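Local coordinates for GEO10716p1 (Drosophila melanogaster, PDB 7BTG), which probably removes phosphate from phosphorylated arginine side chains of proteins, being an arginine phosphatase of the low molecular weight protein tyrosine phosphatase family, at residues 4-9 against 38-43; 84-89 against 122-127. The protein carries 1 engineered substitution. All blocks are in the same frame, centred on the assembly; numbering follows the deposited sequence.

Contact 1 (4-9 against 38-43); sequences LFVSIG and AGLRSW. Engineered in segment 4-9: Ser-7 (natural residue Cys). With PO4 (phosphate ion), chain B.
Ile-8 meets Arg-41 because its CG1 stands anti to the backbone N (chi1 -170°) and the extended chain carries CD1 over the guanidinium, while Arg-41 bends at chi2 (-75°) and folds that group back to receive it. The pair sits beside the phosphate-binding loop, the family's P-loop, that joins strand 2-7 to helix 13-27 in the beta-alpha-beta unit completed by strand 34-39. CD1 of Ile-8 lies over one guanidinium face, nearer its rim than its centre, 3.7 Å from Arg-41 CZ. In its own plane the guanidinium sends NH1 to Leu-40 O (2.8 Å), and NH2 forms a salt bridge to Glu-92, so its rotation is fixed. A leucine in place of Arg-41 would probably leave Glu-92 without its mate and Ile-8 CD1 without the flat plate beneath it. Trp-43 lies beyond, with Arg-41 CB over the centre of one ring face and Trp-43 CZ3 3.9 Å from Ile-8 CD1.

Further back, the strands pair in parallel: Ala-38 N donates to Phe-5 O at 3.0 Å, and Leu-40 N reaches Ile-8 O at the same distance. On the sheet face carrying Val-6 and Ala-38, Val-6 CG1 packs 3.7 Å from Leu-40 CG, the two branched chains crossing at about a right angle, with helix 87-99 over them. Gly-39 suits its place because a side chain there would come up tightly against Gly-9 C, close to the carbonyl oxygens of Ser-7 and Ile-8.

Ser-7 is an engineered residue where nature has cysteine, the nucleophile in relatives. Its OG is hydrogen-bonded to Ser-14 OG and lies close to the phosphate that Arg-13, Thr-11 and Cys-12 help hold; Gly-9 N meets phosphate O4 almost straight, at 2.9 Å and 172°.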
ATOM      1  N   LEU A   4       3.071   2.963   5.455  1.00 29.74           N
ATOM      2  CA  LEU A   4       3.321   1.564   5.110  1.00 30.84           C
ATOM      3  C   LEU A   4       2.110   1.009   4.367  1.00 27.15           C
ATOM      4  O   LEU A   4       1.002   1.010   4.907  1.00 26.83           O
ATOM      5  CB  LEU A   4       3.591   0.740   6.370  1.00 28.20           C
ATOM      6  CG  LEU A   4       3.932  -0.736   6.161  1.00 27.90           C
ATOM      7  CD1 LEU A   4       5.308  -0.870   5.537  1.00 31.57           C
ATOM      8  CD2 LEU A   4       3.855  -1.484   7.494  1.00 30.51           C
ATOM      9  N   PHE A   5       2.311   0.547   3.130  1.00 22.38           N
ATOM     10  CA  PHE A   5       1.252  -0.132   2.395  1.00 24.27           C
ATOM     11  C   PHE A   5       1.355  -1.637   2.629  1.00 26.20           C
ATOM     12  O   PHE A   5       2.455  -2.194   2.666  1.00 26.75           O
ATOM     13  CB  PHE A   5       1.328   0.170   0.900  1.00 26.56           C
ATOM     14  CG  PHE A   5       0.991   1.595   0.543  1.00 30.03           C
ATOM     15  CD1 PHE A   5      -0.300   2.048   0.613  1.00 24.57           C
ATOM     16  CD2 PHE A   5       1.974   2.469   0.095  1.00 33.84           C
ATOM     17  CE1 PHE A   5      -0.623   3.368   0.256  1.00 30.65           C
ATOM     18  CE2 PHE A   5       1.658   3.790  -0.265  1.00 29.99           C
ATOM     19  CZ  PHE A   5       0.358   4.232  -0.178  1.00 30.18           C
ATOM     20  N   VAL A   6       0.208  -2.298   2.795  1.00 28.56           N
ATOM     21  CA  VAL A   6       0.192  -3.716   3.142  1.00 25.70           C
ATOM     22  C   VAL A   6      -0.730  -4.472   2.201  1.00 29.96           C
ATOM     23  O   VAL A   6      -1.889  -4.086   2.006  1.00 28.06           O
ATOM     24  CB  VAL A   6      -0.211  -3.944   4.603  1.00 27.62           C
ATOM     25  CG1 VAL A   6      -0.372  -5.461   4.884  1.00 22.31           C
ATOM     26  CG2 VAL A   6       0.864  -3.377   5.503  1.00 22.01           C
ATOM     27  N   SER A   7      -0.201  -5.530   1.588  1.00 27.50           N
ATOM     28  CA  SER A   7      -0.982  -6.465   0.799  1.00 22.51           C
ATOM     29  C   SER A   7      -0.641  -7.859   1.292  1.00 27.45           C
ATOM     30  O   SER A   7       0.305  -8.036   2.059  1.00 24.41           O
ATOM     31  CB  SER A   7      -0.706  -6.324  -0.707  1.00 28.26           C
ATOM     32  OG  SER A   7       0.667  -6.488  -1.034  1.00 27.42           O
ATOM     33  N   ILE A   8      -1.400  -8.872   0.858  1.00 27.53           N
ATOM     34  CA  ILE A   8      -1.137 -10.193   1.421  1.00 25.83           C
ATOM     35  C   ILE A   8       0.228 -10.696   0.969  1.00 27.87           C
ATOM     36  O   ILE A   8       1.028 -11.168   1.786  1.00 27.40           O
ATOM     37  CB  ILE A   8      -2.280 -11.181   1.110  1.00 30.23           C
ATOM     38  CG1 ILE A   8      -2.065 -12.446   1.928  1.00 31.45           C
ATOM     39  CG2 ILE A   8      -2.382 -11.545  -0.368  1.00 26.47           C
ATOM     40  CD1 ILE A   8      -3.232 -13.362   1.949  1.00 22.98           C
ATOM     41  N   GLY A   9       0.568 -10.500  -0.302  1.00 29.39           N
ATOM     42  CA  GLY A   9       1.816 -11.047  -0.794  1.00 26.79           C
ATOM     43  C   GLY A   9       2.990 -10.093  -0.774  1.00 29.83           C
ATOM     44  O   GLY A   9       4.129 -10.535  -0.885  1.00 29.15           O
ATOM     45  N   ALA A  38       4.950  -3.844   2.951  1.00 26.93           N
ATOM     46  CA  ALA A  38       5.185  -5.109   3.628  1.00 28.46           C
ATOM     47  C   ALA A  38       3.986  -6.015   3.378  1.00 26.59           C
ATOM     48  O   ALA A  38       2.967  -5.587   2.820  1.00 28.31           O
ATOM     49  CB  ALA A  38       5.443  -4.890   5.124  1.00 24.25           C
ATOM     50  N   GLY A  39       4.101  -7.277   3.828  1.00 26.34           N
ATOM     51  CA  GLY A  39       3.110  -8.291   3.516  1.00 24.54           C
ATOM     52  C   GLY A  39       2.734  -9.118   4.729  1.00 23.25           C
ATOM     53  O   GLY A  39       3.269  -8.937   5.819  1.00 26.56           O
ATOM     54  N   LEU A  40       1.798 -10.037   4.510  1.00 24.73           N
ATOM     55  CA  LEU A  40       1.214 -10.837   5.581  1.00 28.94           C
ATOM     56  C   LEU A  40       1.450 -12.347   5.419  1.00 30.46           C
ATOM     57  O   LEU A  40       0.864 -13.136   6.167  1.00 28.18           O
ATOM     58  CB  LEU A  40      -0.285 -10.521   5.671  1.00 24.41           C
ATOM     59  CG  LEU A  40      -0.616  -9.027   5.878  1.00 24.37           C
ATOM     60  CD1 LEU A  40      -2.049  -8.736   5.602  1.00 24.19           C
ATOM     61  CD2 LEU A  40      -0.272  -8.550   7.302  1.00 25.16           C
ATOM     62  N   ARG A  41       2.277 -12.773   4.457  1.00 31.35           N
ATOM     63  CA  ARG A  41       2.585 -14.184   4.233  1.00 31.00           C
ATOM     64  C   ARG A  41       4.025 -14.302   3.759  1.00 30.90           C
ATOM     65  O   ARG A  41       4.577 -13.373   3.170  1.00 32.77           O
ATOM     66  CB  ARG A  41       1.679 -14.846   3.177  1.00 28.39           C
ATOM     67  CG  ARG A  41       0.184 -14.821   3.444  1.00 30.66           C
ATOM     68  CD  ARG A  41      -0.256 -15.816   4.511  1.00 23.74           C
ATOM     69  NE  ARG A  41      -1.706 -15.807   4.591  1.00 28.12           N
ATOM     70  CZ  ARG A  41      -2.400 -14.887   5.260  1.00 29.17           C
ATOM     71  NH1 ARG A  41      -1.764 -13.930   5.918  1.00 30.74           N
ATOM     72  NH2 ARG A  41      -3.722 -14.919   5.275  1.00 27.04           N
ATOM     73  N   SER A  42       4.634 -15.466   3.999  1.00 26.98           N
ATOM     74  CA  SER A  42       6.000 -15.658   3.511  1.00 31.65           C
ATOM     75  C   SER A  42       6.070 -16.021   2.025  1.00 30.49           C
ATOM     76  O   SER A  42       7.176 -16.133   1.502  1.00 32.82           O
ATOM     77  CB  SER A  42       6.708 -16.740   4.328  1.00 33.32           C
ATOM     78  OG  SER A  42       6.013 -17.965   4.191  1.00 38.68           O
ATOM     79  N   TRP A  43       4.924 -16.153   1.338  1.00 27.27           N
ATOM     80  CA  TRP A  43       4.858 -16.730  -0.004  1.00 30.77           C
ATOM     81  C   TRP A  43       5.872 -16.106  -0.954  1.00 35.63           C
ATOM     82  O   TRP A  43       6.739 -16.795  -1.504  1.00 40.19           O
ATOM     83  CB  TRP A  43       3.444 -16.568  -0.572  1.00 34.04           C
ATOM     84  CG  TRP A  43       2.381 -17.229   0.245  1.00 31.50           C
ATOM     85  CD1 TRP A  43       2.550 -18.250   1.146  1.00 30.37           C
ATOM     86  CD2 TRP A  43       0.984 -16.914   0.252  1.00 28.49           C
ATOM     87  NE1 TRP A  43       1.344 -18.594   1.692  1.00 30.97           N
ATOM     88  CE2 TRP A  43       0.367 -17.785   1.174  1.00 28.38           C
ATOM     89  CE3 TRP A  43       0.193 -15.981  -0.431  1.00 28.69           C
ATOM     90  CZ2 TRP A  43      -1.001 -17.756   1.428  1.00 28.40           C
ATOM     91  CZ3 TRP A  43      -1.177 -15.946  -0.167  1.00 28.12           C
ATOM     92  CH2 TRP A  43      -1.755 -16.828   0.744  1.00 29.80           C
TER
HETATM   93  P   PO4 B 201      -0.375  -8.745  -3.438  1.00 32.55           P
HETATM   94  O1  PO4 B 201       1.044  -8.349  -3.074  1.00 27.02           O
HETATM   95  O2  PO4 B 201      -0.338  -9.816  -4.496  1.00 30.18           O
HETATM   96  O3  PO4 B 201      -1.174  -7.607  -4.026  1.00 28.69           O
HETATM   97  O4  PO4 B 201      -1.133  -9.208  -2.194  1.00 26.22           O

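Contact 2 (84-89 against 122-127); sequences AMDNSN and IIEDPY
Ile-123 N donates to Met-85 O (3.1 Å, 158° at the hydrogen), a single backbone bond that ties the loop running into the Asp-Pro-Tyr segment of this phosphatase family to the turn between strand 81-84 and helix 87-99. Beside it the CB atoms of Met-85 and Ile-123 pack at 4.1 Å; both residues are buried, and their apolar chains suit the interior, Met-85 against helix 13-27 and Ile-123 against helix 133-154.

Asn-89, in the first turn of helix 87-99, shapes the Met-85 side of the contact: its OD1 takes Met-85 N on a lone pair in the amide plane at 3.2 Å, and Asp-86 N more weakly. Asp-86 crosses Ile-122 at about a right angle, OD1 lying 3.7 Å from Ile-122 CG2. Its other oxygen, OD2, makes a salt bridge with Arg-13, whose NH1 also bonds Ile-123 O, so one arginine of the phosphate loop grips both segments. That positive charge probably eases the approach of Glu-124 OE1 to Asp-86 OD1.

Asp-125 is probably the general acid, as in relatives; its OD1 accepts from Tyr-127 N at 2.8 Å in an Asx turn, met from above the carboxylate plane.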
ATOM      1  N   ALA A  84      -4.229  -1.102   4.324  1.00 28.17           N
ATOM      2  CA  ALA A  84      -4.638  -2.387   3.780  1.00 27.70           C
ATOM      3  C   ALA A  84      -5.275  -2.217   2.403  1.00 27.35           C
ATOM      4  O   ALA A  84      -5.881  -1.187   2.099  1.00 29.41           O
ATOM      5  CB  ALA A  84      -5.642  -3.054   4.730  1.00 27.52           C
ATOM      6  N   MET A  85      -5.137  -3.240   1.563  1.00 27.63           N
ATOM      7  CA  MET A  85      -5.854  -3.249   0.290  1.00 29.89           C
ATOM      8  C   MET A  85      -7.238  -3.863   0.417  1.00 30.80           C
ATOM      9  O   MET A  85      -8.161  -3.457  -0.308  1.00 30.41           O
ATOM     10  CB  MET A  85      -5.052  -4.023  -0.763  1.00 23.94           C
ATOM     11  CG  MET A  85      -3.641  -3.542  -0.894  1.00 25.40           C
ATOM     12  SD  MET A  85      -3.579  -1.846  -1.612  1.00 29.97           S
ATOM     13  CE  MET A  85      -2.065  -1.279  -0.848  1.00 25.93           C
ATOM     14  N   ASP A  86      -7.377  -4.794   1.365  1.00 28.87           N
ATOM     15  CA  ASP A  86      -8.465  -5.747   1.565  1.00 36.26           C
ATOM     16  C   ASP A  86      -9.037  -5.603   2.962  1.00 34.79           C
ATOM     17  O   ASP A  86      -8.329  -5.243   3.908  1.00 30.26           O
ATOM     18  CB  ASP A  86      -7.971  -7.218   1.491  1.00 32.91           C
ATOM     19  CG  ASP A  86      -7.895  -7.710   0.125  1.00 34.50           C
ATOM     20  OD1 ASP A  86      -8.776  -7.288  -0.652  1.00 47.90           O
ATOM     21  OD2 ASP A  86      -6.969  -8.492  -0.177  1.00 36.68           O
ATOM     22  N   ASN A  87     -10.284  -6.029   3.120  1.00 28.69           N
ATOM     23  CA  ASN A  87     -10.779  -6.144   4.480  1.00 32.28           C
ATOM     24  C   ASN A  87     -10.171  -7.352   5.172  1.00 31.84           C
ATOM     25  O   ASN A  87     -10.008  -7.351   6.397  1.00 33.10           O
ATOM     26  CB  ASN A  87     -12.296  -6.204   4.490  1.00 31.05           C
ATOM     27  CG  ASN A  87     -12.858  -5.851   5.842  1.00 46.19           C
ATOM     28  OD1 ASN A  87     -13.477  -6.687   6.517  1.00 50.80           O
ATOM     29  ND2 ASN A  87     -12.616  -4.616   6.269  1.00 37.28           N
ATOM     30  N   SER A  88      -9.783  -8.368   4.403  1.00 28.29           N
ATOM     31  CA  SER A  88      -8.959  -9.434   4.955  1.00 29.41           C
ATOM     32  C   SER A  88      -7.671  -8.879   5.552  1.00 28.32           C
ATOM     33  O   SER A  88      -7.357  -9.145   6.721  1.00 28.95           O
ATOM     34  CB  SER A  88      -8.644 -10.475   3.883  1.00 26.91           C
ATOM     35  OG  SER A  88      -7.550 -11.284   4.298  1.00 36.73           O
ATOM     36  N   ASN A  89      -6.888  -8.142   4.743  1.00 24.79           N
ATOM     37  CA  ASN A  89      -5.673  -7.505   5.247  1.00 27.68           C
ATOM     38  C   ASN A  89      -5.988  -6.686   6.485  1.00 25.14           C
ATOM     39  O   ASN A  89      -5.285  -6.771   7.495  1.00 30.00           O
ATOM     40  CB  ASN A  89      -5.024  -6.554   4.224  1.00 28.41           C
ATOM     41  CG  ASN A  89      -4.758  -7.163   2.852  1.00 32.90           C
ATOM     42  OD1 ASN A  89      -4.598  -6.405   1.883  1.00 31.86           O
ATOM     43  ND2 ASN A  89      -4.670  -8.488   2.750  1.00 26.13           N
ATOM     44  N   ILE A 122     -12.578  -1.710  -2.417  1.00 26.88           N
ATOM     45  CA  ILE A 122     -11.738  -2.895  -2.259  1.00 33.34           C
ATOM     46  C   ILE A 122     -10.745  -2.995  -3.415  1.00 29.68           C
ATOM     47  O   ILE A 122     -11.132  -3.087  -4.582  1.00 29.21           O
ATOM     48  CB  ILE A 122     -12.595  -4.175  -2.173  1.00 32.49           C
ATOM     49  CG1 ILE A 122     -13.697  -4.043  -1.123  1.00 30.36           C
ATOM     50  CG2 ILE A 122     -11.728  -5.365  -1.816  1.00 32.98           C
ATOM     51  CD1 ILE A 122     -13.170  -3.942   0.303  1.00 34.83           C
ATOM     52  N   ILE A 123      -9.465  -3.053  -3.091  1.00 31.77           N
ATOM     53  CA  ILE A 123      -8.424  -3.214  -4.091  1.00 29.12           C
ATOM     54  C   ILE A 123      -8.052  -4.689  -4.142  1.00 27.21           C
ATOM     55  O   ILE A 123      -7.365  -5.191  -3.253  1.00 32.33           O
ATOM     56  CB  ILE A 123      -7.229  -2.314  -3.773  1.00 24.24           C
ATOM     57  CG1 ILE A 123      -7.771  -0.912  -3.526  1.00 27.77           C
ATOM     58  CG2 ILE A 123      -6.255  -2.331  -4.912  1.00 29.43           C
ATOM     59  CD1 ILE A 123      -6.772   0.183  -3.555  1.00 24.13           C
ATOM     60  N   GLU A 124      -8.504  -5.380  -5.185  1.00 30.22           N
ATOM     61  CA  GLU A 124      -8.383  -6.829  -5.289  1.00 33.84           C
ATOM     62  C   GLU A 124      -6.978  -7.263  -5.680  1.00 31.15           C
ATOM     63  O   GLU A 124      -6.301  -6.611  -6.482  1.00 26.85           O
ATOM     64  CB  GLU A 124      -9.361  -7.385  -6.325  1.00 34.75           C
ATOM     65  CG  GLU A 124     -10.794  -6.878  -6.201  1.00 39.66           C
ATOM     66  CD  GLU A 124     -11.583  -7.591  -5.112  1.00 50.81           C
ATOM     67  OE1 GLU A 124     -11.014  -7.826  -4.015  1.00 47.42           O
ATOM     68  OE2 GLU A 124     -12.771  -7.925  -5.362  1.00 53.89           O
ATOM     69  N   ASP A 125      -6.555  -8.400  -5.118  1.00 28.79           N
ATOM     70  CA  ASP A 125      -5.287  -9.057  -5.436  1.00 27.19           C
ATOM     71  C   ASP A 125      -5.227  -9.435  -6.910  1.00 31.22           C
ATOM     72  O   ASP A 125      -6.013 -10.281  -7.347  1.00 31.69           O
ATOM     73  CB  ASP A 125      -5.111 -10.319  -4.587  1.00 29.49           C
ATOM     74  CG  ASP A 125      -3.724 -10.911  -4.712  1.00 30.78           C
ATOM     75  OD1 ASP A 125      -2.938 -10.471  -5.589  1.00 31.32           O
ATOM     76  OD2 ASP A 125      -3.409 -11.810  -3.918  1.00 28.84           O
ATOM     77  N   PRO A 126      -4.322  -8.855  -7.701  1.00 29.21           N
ATOM     78  CA  PRO A 126      -4.209  -9.226  -9.120  1.00 29.83           C
ATOM     79  C   PRO A 126      -3.299 -10.407  -9.403  1.00 30.41           C
ATOM     80  O   PRO A 126      -3.215 -10.813 -10.563  1.00 29.01           O
ATOM     81  CB  PRO A 126      -3.612  -7.956  -9.744  1.00 30.92           C
ATOM     82  CG  PRO A 126      -2.707  -7.433  -8.682  1.00 31.81           C
ATOM     83  CD  PRO A 126      -3.424  -7.738  -7.359  1.00 28.81           C
ATOM     84  N   TYR A 127      -2.630 -10.949  -8.378  1.00 30.95           N
ATOM     85  CA  TYR A 127      -1.611 -11.988  -8.559  1.00 32.42           C
ATOM     86  C   TYR A 127      -2.068 -13.107  -9.486  1.00 27.40           C
ATOM     87  O   TYR A 127      -1.312 -13.539 -10.360  1.00 35.60           O
ATOM     88  CB  TYR A 127      -1.215 -12.574  -7.198  1.00 26.84           C
ATOM     89  CG  TYR A 127       0.028 -13.450  -7.203  1.00 32.59           C
ATOM     90  CD1 TYR A 127      -0.055 -14.826  -7.433  1.00 31.54           C
ATOM     91  CD2 TYR A 127       1.274 -12.908  -6.951  1.00 29.36           C
ATOM     92  CE1 TYR A 127       1.094 -15.629  -7.434  1.00 30.56           C
ATOM     93  CE2 TYR A 127       2.421 -13.702  -6.952  1.00 37.68           C
ATOM     94  CZ  TYR A 127       2.320 -15.058  -7.192  1.00 32.46           C
ATOM     95  OH  TYR A 127       3.464 -15.815  -7.188  1.00 31.70           O
TER

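In the fold
The two contacts come one after the other along the chain, contact 1 closing before contact 2 opens, with their centres 10 Å apart. Both stand around one end of the four-stranded parallel sheet: contact 1 joins strand 2-7 to the outermost strand 34-39, and contact 2 joins the turn after strand 81-84, the neighbour of 2-7 on its other flank, to the loop after strand 107-110. Helix 87-99 serves both, packing on the first and beginning in the second. They meet directly where Val-6 O lies 3.4 Å from Met-85 CG and where Ile-8 CG2 approaches Asp-125 OD2. Phosphate loop and Asp-Pro-Tyr loop thus converge about the bound phosphate, consistent with the active site of this family.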